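Local atomic coordinates of tRNA (adenine(9)-N1)-methyltransferase (Sulfolobus acidocaldarius, PDB entry 5A7Z), a protein that catalyses the S-adenosyl-L-methionine-dependent methylation of N1 of adenosine 9 in tRNA, as an archaeal member of the TRM10 family with a SPOUT-type methyltransferase domain. Residues K30-G35 against H76-I81; Y60-E65 against Y91-G96; K109-L114 against N147-G152; V184-Q189 against P225-Q230. All coordinates share one frame; numbering follows the deposited sequence.

In the fold
Following the chain from its N terminus, contact 1 sets the end of helix 22-33 against strand 78-82, closing a loop of 40 residues. Contact 2 pairs the start of strand 60-75 with strand 91-95. Its segments alternate with those of contact 1, so the two loops cross, and they touch where Leu31 of the helix packs on Leu62 of the N-terminal sheet. Contacts 3 and 4 follow in series, on the other side of the chain's centre. Contact 3 joins consecutive strands of a beta-alpha-beta unit, and contact 4 adds edge strand 184-185 to strand 226-228 of the same C-terminal sheet; their centres lie about 19 Å apart. Contacts 2 and 4 are about 43 Å apart, centre to centre.

Contact 1 of 4, residues K30-G35 against H76-I81; sequences KLRELG and HGIKLI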
# COMPACT_ATOMS: atom_id res chain seq x y z
N LYS A 30 -9.84 15.54 -7.41
CA LYS A 30 -11.23 15.73 -7.19
C LYS A 30 -11.48 17.07 -6.53
O LYS A 30 -12.43 17.80 -6.88
CB LYS A 30 -11.77 14.60 -6.34
CG LYS A 30 -13.23 14.72 -6.02
CD LYS A 30 -14.07 14.80 -7.28
CE LYS A 30 -15.53 14.94 -6.94
NZ LYS A 30 -16.33 14.51 -8.11
N LEU A 31 -10.66 17.39 -5.54
CA LEU A 31 -10.83 18.64 -4.81
C LEU A 31 -10.64 19.85 -5.72
O LEU A 31 -11.39 20.82 -5.65
CB LEU A 31 -9.86 18.71 -3.63
CG LEU A 31 -10.10 17.69 -2.52
CD1 LEU A 31 -8.85 17.47 -1.70
CD2 LEU A 31 -11.27 18.08 -1.63
N ARG A 32 -9.63 19.76 -6.58
CA ARG A 32 -9.40 20.76 -7.63
C ARG A 32 -10.59 20.93 -8.59
O ARG A 32 -10.91 22.02 -8.96
CB ARG A 32 -8.23 20.35 -8.48
CG ARG A 32 -6.87 20.54 -7.87
CD ARG A 32 -5.83 20.23 -8.95
NE ARG A 32 -4.52 19.95 -8.40
CZ ARG A 32 -3.74 20.86 -7.84
NH1 ARG A 32 -4.13 22.13 -7.75
NH2 ARG A 32 -2.54 20.51 -7.38
N GLU A 33 -11.13 19.83 -9.08
CA GLU A 33 -12.37 19.84 -9.85
C GLU A 33 -13.41 20.69 -9.17
O GLU A 33 -14.02 21.54 -9.79
CB GLU A 33 -12.93 18.44 -9.98
CG GLU A 33 -12.38 17.61 -11.13
CD GLU A 33 -13.14 16.27 -11.31
OE1 GLU A 33 -14.36 16.24 -11.03
OE2 GLU A 33 -12.52 15.26 -11.72
N LEU A 34 -13.58 20.47 -7.87
CA LEU A 34 -14.55 21.21 -7.04
C LEU A 34 -14.14 22.60 -6.64
O LEU A 34 -14.84 23.25 -5.88
CB LEU A 34 -14.85 20.42 -5.77
CG LEU A 34 -15.42 19.02 -5.99
CD1 LEU A 34 -15.49 18.25 -4.67
CD2 LEU A 34 -16.80 19.12 -6.65
N GLY A 35 -12.96 23.05 -7.06
CA GLY A 35 -12.46 24.38 -6.70
C GLY A 35 -12.02 24.53 -5.25
O GLY A 35 -11.91 25.64 -4.75
N HIS A 76 -0.24 18.31 -2.99
CA HIS A 76 -0.77 18.41 -4.32
C HIS A 76 -1.56 19.69 -4.46
O HIS A 76 -2.64 19.70 -4.99
CB HIS A 76 -1.65 17.21 -4.63
CG HIS A 76 -0.91 15.96 -4.94
ND1 HIS A 76 -0.24 15.24 -3.98
CD2 HIS A 76 -0.73 15.29 -6.09
CE1 HIS A 76 0.32 14.19 -4.53
NE2 HIS A 76 0.02 14.19 -5.81
N GLY A 77 -1.01 20.78 -3.94
CA GLY A 77 -1.59 22.11 -4.06
C GLY A 77 -2.79 22.38 -3.16
O GLY A 77 -3.41 23.42 -3.26
N ILE A 78 -3.16 21.41 -2.32
CA ILE A 78 -4.26 21.64 -1.39
C ILE A 78 -3.65 22.03 -0.08
O ILE A 78 -2.85 21.29 0.46
CB ILE A 78 -5.12 20.38 -1.17
CG1 ILE A 78 -5.44 19.64 -2.50
CG2 ILE A 78 -6.38 20.77 -0.42
CD1 ILE A 78 -6.23 20.48 -3.51
N LYS A 79 -4.00 23.20 0.43
CA LYS A 79 -3.56 23.62 1.74
C LYS A 79 -4.33 22.92 2.85
O LYS A 79 -5.59 22.94 2.88
CB LYS A 79 -3.73 25.13 1.90
CG LYS A 79 -2.90 25.97 0.95
CD LYS A 79 -3.11 27.44 1.29
CE LYS A 79 -2.58 28.38 0.23
NZ LYS A 79 -2.38 29.77 0.76
N LEU A 80 -3.59 22.34 3.80
CA LEU A 80 -4.21 21.69 4.96
C LEU A 80 -3.91 22.51 6.16
O LEU A 80 -2.73 22.77 6.46
CB LEU A 80 -3.68 20.27 5.15
CG LEU A 80 -3.78 19.36 3.91
CD1 LEU A 80 -3.24 17.96 4.16
CD2 LEU A 80 -5.23 19.28 3.41
N ILE A 81 -4.95 23.02 6.79
CA ILE A 81 -4.78 24.00 7.83
C ILE A 81 -5.44 23.59 9.09
O ILE A 81 -6.37 22.79 9.09
CB ILE A 81 -5.35 25.38 7.45
CG1 ILE A 81 -6.88 25.36 7.37
CG2 ILE A 81 -4.74 25.87 6.16
CD1 ILE A 81 -7.48 26.70 7.07
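Leu31, on the last turn of helix 22-33, meets Ile78 at the start of strand 78-82 in a small apolar contact. The two side chains cross at about a right angle: Leu31 CB lies 4.0 Å from Ile78 CD1, and a little farther along Leu31 CD1 approaches Ile78 CG1 at 4.1 Å. Ile78 has CG1 anti to its carbonyl carbon (chi1 -44°), and a turn at chi2 brings CD1 to the helix although the side chain does not leave the backbone pointing at it. The polar part of the contact belongs to Arg32, whose chain runs extended from CG to NE outward from the helix and brings the guanidinium to the turn just ahead of the strand. There the carbonyl oxygen of His76 sits over one face of the guanidinium, a position poorly suited to an N-H bond. Gly77 continues this turn with positive phi, as does His76, before the chain straightens into the strand. Behind Arg32 the helix ends in a Schellman motif, with Gly35 in positive phi and its N bonded to Arg32 O at 3.0 Å. Leu48 of helix 48-57 touches both Leu31 and Ile78, and Leu62 of strand 60-75 packs on Leu31. These four form an apolar layer between helix 22-33, helix 48-57 and the N-terminal sheet, while His76 lies against Ala24, Lys25 and Ser28 of helix 22-33.

Contact 2 of 4, residues Y60-E65 against Y91-G96; sequences YGLVEE and YTFRKG
Tyr60 sets its CB 3.4 Å from Phe93 CZ, within an antiparallel strand pair of the N-terminal beta-sheet. The two rings are nearly parallel, their planes at 11°, yet slid so far apart that they barely overlap. Instead of stacking, the Tyr60 ring extends past Phe93 toward Lys95, whose CA lies over one of its faces. Leu62 CD2 comes to another part of the Phe93 ring, at its edge and near its plane, 4.1 Å from CD1. Phe93 CG is anti to the backbone N (chi1 -175°), which swings the ring along its own strand toward Tyr60. Further along the same face, Tyr91 and Glu64 run side by side in the same direction, the CG methylene of Glu64 reaching Tyr91 CE1 at 3.7 Å.

The opposite face carries Val63, Thr92 and Arg94. Val63 fills the bend of the arginine chain, and its CB lies over one face of the guanidinium. Glu65 OE1 approaches that guanidinium at its edge to form a salt bridge with Arg94 NH2 at 3.5 Å, the carboxylate plane turned 86° from it; OE2 has a second charged partner in Arg67. Between the two faces, Gly61 with Arg94 and Val63 with Thr92 are hydrogen-bonded pairs, each with two backbone bonds. Beside the last hydrogen-bonded pair, Thr92 OG1 donates to the anti lone pair of Glu65 OE2 at 2.8 Å and accepts a hydrogen bond from a water that also donates to Glu65 O.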
# COMPACT_ATOMS: atom_id res chain seq x y z
N TYR A 60 -15.87 9.98 7.65
CA TYR A 60 -15.48 11.38 7.63
C TYR A 60 -15.86 12.01 6.29
O TYR A 60 -15.92 11.34 5.28
CB TYR A 60 -13.96 11.50 7.84
CG TYR A 60 -13.53 11.30 9.27
CD1 TYR A 60 -13.54 10.05 9.85
CD2 TYR A 60 -13.13 12.37 10.03
CE1 TYR A 60 -13.17 9.88 11.15
CE2 TYR A 60 -12.75 12.22 11.34
CZ TYR A 60 -12.76 10.97 11.89
OH TYR A 60 -12.36 10.84 13.19
N GLY A 61 -16.07 13.31 6.26
CA GLY A 61 -16.15 14.01 5.01
C GLY A 61 -15.96 15.48 5.22
O GLY A 61 -15.45 15.90 6.25
N LEU A 62 -16.41 16.25 4.25
CA LEU A 62 -16.26 17.68 4.27
C LEU A 62 -17.53 18.38 4.74
O LEU A 62 -18.66 18.00 4.37
CB LEU A 62 -15.92 18.18 2.85
CG LEU A 62 -14.57 17.71 2.27
CD1 LEU A 62 -14.35 18.30 0.88
CD2 LEU A 62 -13.41 18.08 3.19
N VAL A 63 -17.34 19.42 5.54
CA VAL A 63 -18.40 20.30 5.93
C VAL A 63 -18.09 21.73 5.45
O VAL A 63 -16.96 22.20 5.56
CB VAL A 63 -18.55 20.26 7.45
CG1 VAL A 63 -19.46 21.36 7.94
CG2 VAL A 63 -19.04 18.89 7.89
N GLU A 64 -19.08 22.36 4.86
CA GLU A 64 -18.92 23.68 4.33
C GLU A 64 -19.04 24.68 5.44
O GLU A 64 -20.03 24.73 6.12
CB GLU A 64 -19.97 23.94 3.28
CG GLU A 64 -19.64 25.08 2.35
CD GLU A 64 -20.84 25.49 1.53
OE1 GLU A 64 -21.72 24.64 1.28
OE2 GLU A 64 -20.93 26.66 1.16
N GLU A 65 -17.99 25.42 5.65
CA GLU A 65 -17.88 26.31 6.77
C GLU A 65 -16.57 27.06 6.74
O GLU A 65 -15.56 26.59 6.30
CB GLU A 65 -18.09 25.57 8.09
CG GLU A 65 -16.95 24.70 8.54
CD GLU A 65 -16.95 24.44 10.02
OE1 GLU A 65 -17.92 24.76 10.69
OE2 GLU A 65 -15.99 23.92 10.53
N TYR A 91 -14.03 24.64 3.71
CA TYR A 91 -14.41 23.25 3.94
C TYR A 91 -13.59 22.70 5.08
O TYR A 91 -12.36 22.92 5.15
CB TYR A 91 -14.21 22.42 2.67
CG TYR A 91 -15.19 22.79 1.59
CD1 TYR A 91 -16.47 22.29 1.59
CD2 TYR A 91 -14.86 23.74 0.62
CE1 TYR A 91 -17.41 22.67 0.63
CE2 TYR A 91 -15.76 24.09 -0.37
CZ TYR A 91 -17.04 23.57 -0.35
OH TYR A 91 -17.97 23.99 -1.28
N THR A 92 -14.28 22.04 6.01
CA THR A 92 -13.67 21.44 7.16
C THR A 92 -13.81 19.92 7.09
O THR A 92 -14.90 19.41 6.78
CB THR A 92 -14.32 21.95 8.46
OG1 THR A 92 -14.08 23.36 8.61
CG2 THR A 92 -13.73 21.24 9.64
N PHE A 93 -12.72 19.21 7.34
CA PHE A 93 -12.74 17.76 7.26
C PHE A 93 -13.19 17.22 8.61
O PHE A 93 -12.52 17.45 9.60
CB PHE A 93 -11.34 17.21 6.94
CG PHE A 93 -11.31 15.73 6.73
CD1 PHE A 93 -11.62 15.19 5.52
CD2 PHE A 93 -10.95 14.87 7.76
CE1 PHE A 93 -11.63 13.83 5.32
CE2 PHE A 93 -10.95 13.51 7.57
CZ PHE A 93 -11.25 13.00 6.33
N ARG A 94 -14.27 16.47 8.65
CA ARG A 94 -14.63 15.81 9.89
C ARG A 94 -15.70 14.75 9.85
O ARG A 94 -16.38 14.55 8.84
CB ARG A 94 -15.03 16.84 10.92
CG ARG A 94 -16.41 17.44 10.74
CD ARG A 94 -16.84 18.04 12.06
NE ARG A 94 -17.70 19.17 11.85
CZ ARG A 94 -17.32 20.44 11.91
NH1 ARG A 94 -16.07 20.78 12.21
NH2 ARG A 94 -18.21 21.38 11.68
N LYS A 95 -15.91 14.17 11.02
CA LYS A 95 -16.79 13.05 11.22
C LYS A 95 -18.19 13.44 10.78
O LYS A 95 -18.65 14.50 11.12
CB LYS A 95 -16.75 12.69 12.74
CG LYS A 95 -17.48 11.42 13.17
CD LYS A 95 -17.31 10.29 12.18
CE LYS A 95 -17.25 8.94 12.86
NZ LYS A 95 -15.88 8.68 13.38
N GLY A 96 -18.85 12.59 10.00
CA GLY A 96 -20.23 12.85 9.55
C GLY A 96 -20.34 13.84 8.41
O GLY A 96 -21.43 14.17 7.99
O HOH W 1 -13.00 25.28 6.91

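Contact 3 of 4, residues K109-L114 against N147-G152; sequences KMVIDL and NLTVVG
Lys109 and Met110 open the parallel pairing at Asn147, whose carbonyl oxygen takes the N-H of Met110 at 3.0 Å. Met110, a selenomethionine, returns its own carbonyl to Thr149 N, and Leu148 CD1 rests beside that oxygen at 3.6 Å. Val111 points to the other face, where the side chains of Val111 and Val151 cross at a slant, CG1 to CG1 4.0 Å. Ile112 then repeats the ladder in both directions: its N binds Thr149 O and its O receives Val151 N at 2.8 Å. With CG1 anti to the carbonyl carbon (chi1 -49°), Ile112 leans that atom back on Leu148 CD1. At Asp113, CB and the carboxylate cross over Val151, touching its CG1, while the oxygens turn to backbone N-H groups: OD1 to Gly115 and Ala212, OD2 to Thr213. Leu114 ends the ladder with its N on Val151 O, and its CD1 meets Val150 CG1 at 3.9 Å. These strands are joined through helix 122-142 in a beta-alpha-beta unit. That helix packs on the face of Met110, Ile112, Leu114 and Leu148, with strand 196-202 next to 109-113 and strand 162-164 next to 148-151.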
# COMPACT_ATOMS: atom_id res chain seq x y z
N LYS A 109 -0.35 -2.95 -7.02
CA LYS A 109 -1.00 -4.10 -6.39
C LYS A 109 -0.03 -4.86 -5.57
O LYS A 109 1.03 -5.22 -6.05
CB LYS A 109 -1.56 -5.03 -7.45
CG LYS A 109 -2.71 -4.43 -8.21
CD LYS A 109 -3.20 -5.42 -9.24
CE LYS A 109 -4.39 -4.87 -9.99
NZ LYS A 109 -4.53 -5.54 -11.32
N MSE A 110 -0.41 -5.14 -4.34
CA MSE A 110 0.39 -5.93 -3.44
C MSE A 110 -0.37 -7.24 -3.25
O MSE A 110 -1.51 -7.25 -2.79
CB MSE A 110 0.51 -5.17 -2.10
CG MSE A 110 0.87 -3.68 -2.30
SE MSE A 110 2.78 -3.51 -2.87
CE MSE A 110 2.50 -2.21 -4.28
N VAL A 111 0.27 -8.34 -3.59
CA VAL A 111 -0.41 -9.65 -3.62
C VAL A 111 0.26 -10.54 -2.64
O VAL A 111 1.49 -10.73 -2.70
CB VAL A 111 -0.32 -10.25 -5.02
CG1 VAL A 111 -0.91 -11.63 -5.05
CG2 VAL A 111 -1.03 -9.35 -6.02
N ILE A 112 -0.49 -11.01 -1.66
CA ILE A 112 -0.00 -12.03 -0.74
C ILE A 112 -0.47 -13.40 -1.23
O ILE A 112 -1.68 -13.68 -1.28
CB ILE A 112 -0.51 -11.82 0.70
CG1 ILE A 112 -0.29 -10.36 1.15
CG2 ILE A 112 0.19 -12.79 1.66
CD1 ILE A 112 1.11 -9.89 0.94
N ASP A 113 0.50 -14.24 -1.58
CA ASP A 113 0.20 -15.55 -2.18
C ASP A 113 0.19 -16.62 -1.10
O ASP A 113 1.23 -17.11 -0.67
CB ASP A 113 1.22 -15.87 -3.26
CG ASP A 113 0.84 -17.11 -4.10
OD1 ASP A 113 0.00 -17.97 -3.65
OD2 ASP A 113 1.42 -17.23 -5.21
N LEU A 114 -1.01 -17.00 -0.69
CA LEU A 114 -1.17 -18.02 0.33
C LEU A 114 -1.60 -19.37 -0.26
O LEU A 114 -2.09 -20.21 0.47
CB LEU A 114 -2.19 -17.55 1.36
CG LEU A 114 -1.77 -16.39 2.28
CD1 LEU A 114 -2.77 -16.26 3.42
CD2 LEU A 114 -0.35 -16.55 2.82
N ASN A 147 -5.89 -2.14 -2.67
CA ASN A 147 -4.61 -2.37 -3.31
C ASN A 147 -3.94 -3.60 -2.76
O ASN A 147 -2.87 -3.92 -3.12
CB ASN A 147 -3.69 -1.17 -3.12
CG ASN A 147 -4.14 0.06 -3.88
OD1 ASN A 147 -4.72 0.94 -3.33
ND2 ASN A 147 -3.85 0.11 -5.12
N LEU A 148 -4.60 -4.27 -1.85
CA LEU A 148 -4.10 -5.47 -1.27
C LEU A 148 -4.97 -6.61 -1.75
O LEU A 148 -6.21 -6.52 -1.72
CB LEU A 148 -4.15 -5.38 0.25
CG LEU A 148 -3.62 -6.57 1.03
CD1 LEU A 148 -2.13 -6.80 0.77
CD2 LEU A 148 -3.86 -6.31 2.53
N THR A 149 -4.31 -7.67 -2.19
CA THR A 149 -4.95 -8.90 -2.62
C THR A 149 -4.31 -10.06 -1.87
O THR A 149 -3.05 -10.14 -1.78
CB THR A 149 -4.78 -9.10 -4.14
OG1 THR A 149 -5.68 -8.24 -4.83
CG2 THR A 149 -5.09 -10.52 -4.55
N VAL A 150 -5.15 -10.90 -1.29
CA VAL A 150 -4.72 -12.17 -0.70
C VAL A 150 -5.25 -13.31 -1.51
O VAL A 150 -6.47 -13.38 -1.85
CB VAL A 150 -5.23 -12.37 0.74
CG1 VAL A 150 -4.71 -13.68 1.31
CG2 VAL A 150 -4.82 -11.20 1.60
N VAL A 151 -4.35 -14.15 -1.92
CA VAL A 151 -4.72 -15.21 -2.80
C VAL A 151 -4.33 -16.56 -2.29
O VAL A 151 -3.25 -16.77 -1.82
CB VAL A 151 -4.19 -14.98 -4.21
CG1 VAL A 151 -2.70 -15.15 -4.23
CG2 VAL A 151 -4.82 -15.96 -5.17
N GLY A 152 -5.26 -17.48 -2.36
CA GLY A 152 -4.92 -18.83 -2.02
C GLY A 152 -5.99 -19.49 -1.24
O GLY A 152 -5.97 -20.68 -1.11

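Contact 4 of 4, residues V184-Q189 against P225-Q230; sequences VVATDQ and PRVKIQ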
# COMPACT_ATOMS: atom_id res chain seq x y z
N VAL A 184 17.54 -11.97 -9.38
CA VAL A 184 17.65 -10.53 -9.56
C VAL A 184 17.75 -9.87 -8.19
O VAL A 184 17.02 -10.23 -7.26
CB VAL A 184 16.40 -9.97 -10.28
CG1 VAL A 184 16.56 -8.47 -10.54
CG2 VAL A 184 16.12 -10.72 -11.59
N VAL A 185 18.63 -8.90 -8.06
CA VAL A 185 18.75 -8.12 -6.82
C VAL A 185 17.87 -6.88 -6.95
O VAL A 185 17.92 -6.20 -7.95
CB VAL A 185 20.21 -7.70 -6.55
CG1 VAL A 185 20.28 -6.58 -5.50
CG2 VAL A 185 21.05 -8.91 -6.11
N ALA A 186 17.07 -6.60 -5.94
CA ALA A 186 16.17 -5.47 -6.03
C ALA A 186 16.97 -4.16 -6.01
O ALA A 186 17.89 -3.98 -5.23
CB ALA A 186 15.16 -5.49 -4.90
N THR A 187 16.60 -3.25 -6.91
CA THR A 187 17.08 -1.89 -6.88
C THR A 187 15.88 -0.98 -6.78
O THR A 187 14.73 -1.41 -6.94
CB THR A 187 17.80 -1.54 -8.17
OG1 THR A 187 16.87 -1.60 -9.24
CG2 THR A 187 18.94 -2.49 -8.46
N ASP A 188 16.15 0.29 -6.53
CA ASP A 188 15.11 1.30 -6.46
C ASP A 188 14.28 1.28 -7.74
O ASP A 188 13.05 1.29 -7.69
CB ASP A 188 15.72 2.71 -6.22
CG ASP A 188 16.14 2.93 -4.75
OD1 ASP A 188 15.23 3.08 -3.90
OD2 ASP A 188 17.37 2.94 -4.44
N GLN A 189 14.94 1.20 -8.88
CA GLN A 189 14.24 1.36 -10.13
C GLN A 189 13.50 0.09 -10.51
O GLN A 189 12.36 0.16 -11.00
CB GLN A 189 15.18 1.84 -11.24
CG GLN A 189 15.69 3.29 -11.04
CD GLN A 189 14.60 4.28 -10.58
OE1 GLN A 189 14.54 4.67 -9.39
NE2 GLN A 189 13.74 4.68 -11.51
N PRO A 225 9.85 -12.15 -13.05
CA PRO A 225 11.16 -12.00 -12.43
C PRO A 225 11.09 -12.23 -10.95
O PRO A 225 10.07 -11.95 -10.34
CB PRO A 225 11.55 -10.55 -12.73
CG PRO A 225 10.44 -9.95 -13.54
CD PRO A 225 9.50 -11.03 -13.93
N ARG A 226 12.17 -12.76 -10.40
CA ARG A 226 12.24 -13.11 -9.00
C ARG A 226 13.32 -12.27 -8.36
O ARG A 226 14.50 -12.43 -8.69
CB ARG A 226 12.62 -14.57 -8.83
CG ARG A 226 11.65 -15.58 -9.42
CD ARG A 226 11.49 -16.80 -8.52
NE ARG A 226 10.13 -17.31 -8.62
CZ ARG A 226 9.31 -17.56 -7.61
NH1 ARG A 226 9.70 -17.43 -6.34
NH2 ARG A 226 8.09 -17.99 -7.88
N VAL A 227 12.93 -11.48 -7.37
CA VAL A 227 13.72 -10.36 -6.94
C VAL A 227 14.07 -10.52 -5.46
O VAL A 227 13.19 -10.71 -4.63
CB VAL A 227 12.95 -9.06 -7.22
CG1 VAL A 227 13.39 -7.93 -6.32
CG2 VAL A 227 13.13 -8.69 -8.68
N LYS A 228 15.37 -10.54 -5.16
CA LYS A 228 15.82 -10.60 -3.77
C LYS A 228 16.21 -9.21 -3.26
O LYS A 228 16.93 -8.46 -3.92
CB LYS A 228 16.98 -11.58 -3.59
CG LYS A 228 18.10 -11.42 -4.59
CD LYS A 228 19.29 -12.30 -4.25
CE LYS A 228 20.23 -12.40 -5.44
NZ LYS A 228 21.44 -13.21 -5.09
N ILE A 229 15.69 -8.87 -2.10
CA ILE A 229 15.99 -7.61 -1.48
C ILE A 229 17.23 -7.79 -0.60
O ILE A 229 17.22 -8.63 0.28
CB ILE A 229 14.82 -7.14 -0.62
CG1 ILE A 229 13.68 -6.68 -1.54
CG2 ILE A 229 15.28 -6.02 0.30
CD1 ILE A 229 12.41 -6.32 -0.79
N GLN A 230 18.28 -7.01 -0.86
CA GLN A 230 19.55 -7.07 -0.09
C GLN A 230 19.91 -5.72 0.55
O GLN A 230 19.59 -4.66 0.02
CB GLN A 230 20.71 -7.46 -1.00
CG GLN A 230 20.47 -8.70 -1.82
CD GLN A 230 21.74 -9.17 -2.47
OE1 GLN A 230 22.54 -8.37 -2.96
NE2 GLN A 230 21.96 -10.48 -2.48
O HOH W 2 18.34 -5.43 -2.97
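Val184 bonds both ways across the pair, through its N to Arg226 O at a longer 3.2 Å and through its O to Lys228 N at 2.7 Å. Ala186 N binds Lys228 O, also at 2.7 Å, with the donor tilted 33° from the carbonyl plane. These three hydrogen bonds hold edge strand 184-185 parallel to strand 226-228. Past the ladder, a water accepts from Gln230 N and probably donates to Ala186 O.

Apolar contacts lie along the face of Val184 and Val227. Val184 CB meets Val227 CG2 at 3.9 Å, while Val227 CG1, anti to the backbone N (chi1 156°), lies 3.3 Å from Ala186 CB, tighter than usual for two carbons. Ile229 CG1 touches the same methyl at 3.9 Å.

On the other face Val185 CG2 touches two long side chains. The extended Lys228 chain passes Val185 obliquely with CE 3.6 Å from CG2, and the Gln230 side chain crosses that of Val185 at about a right angle, OE1 approaching CG2.

After Ala186 the chain turns into helix 188-192, where Thr187 is the N-cap and its OG1 accepts from Ile190 N. Leu259 of helix 259-265 covers Ala186, and strand 175-178 flanks 226-228 on its other side. The short parallel strand at the margin of the C-terminal sheet is part of the alpha/beta SPOUT methyltransferase domain.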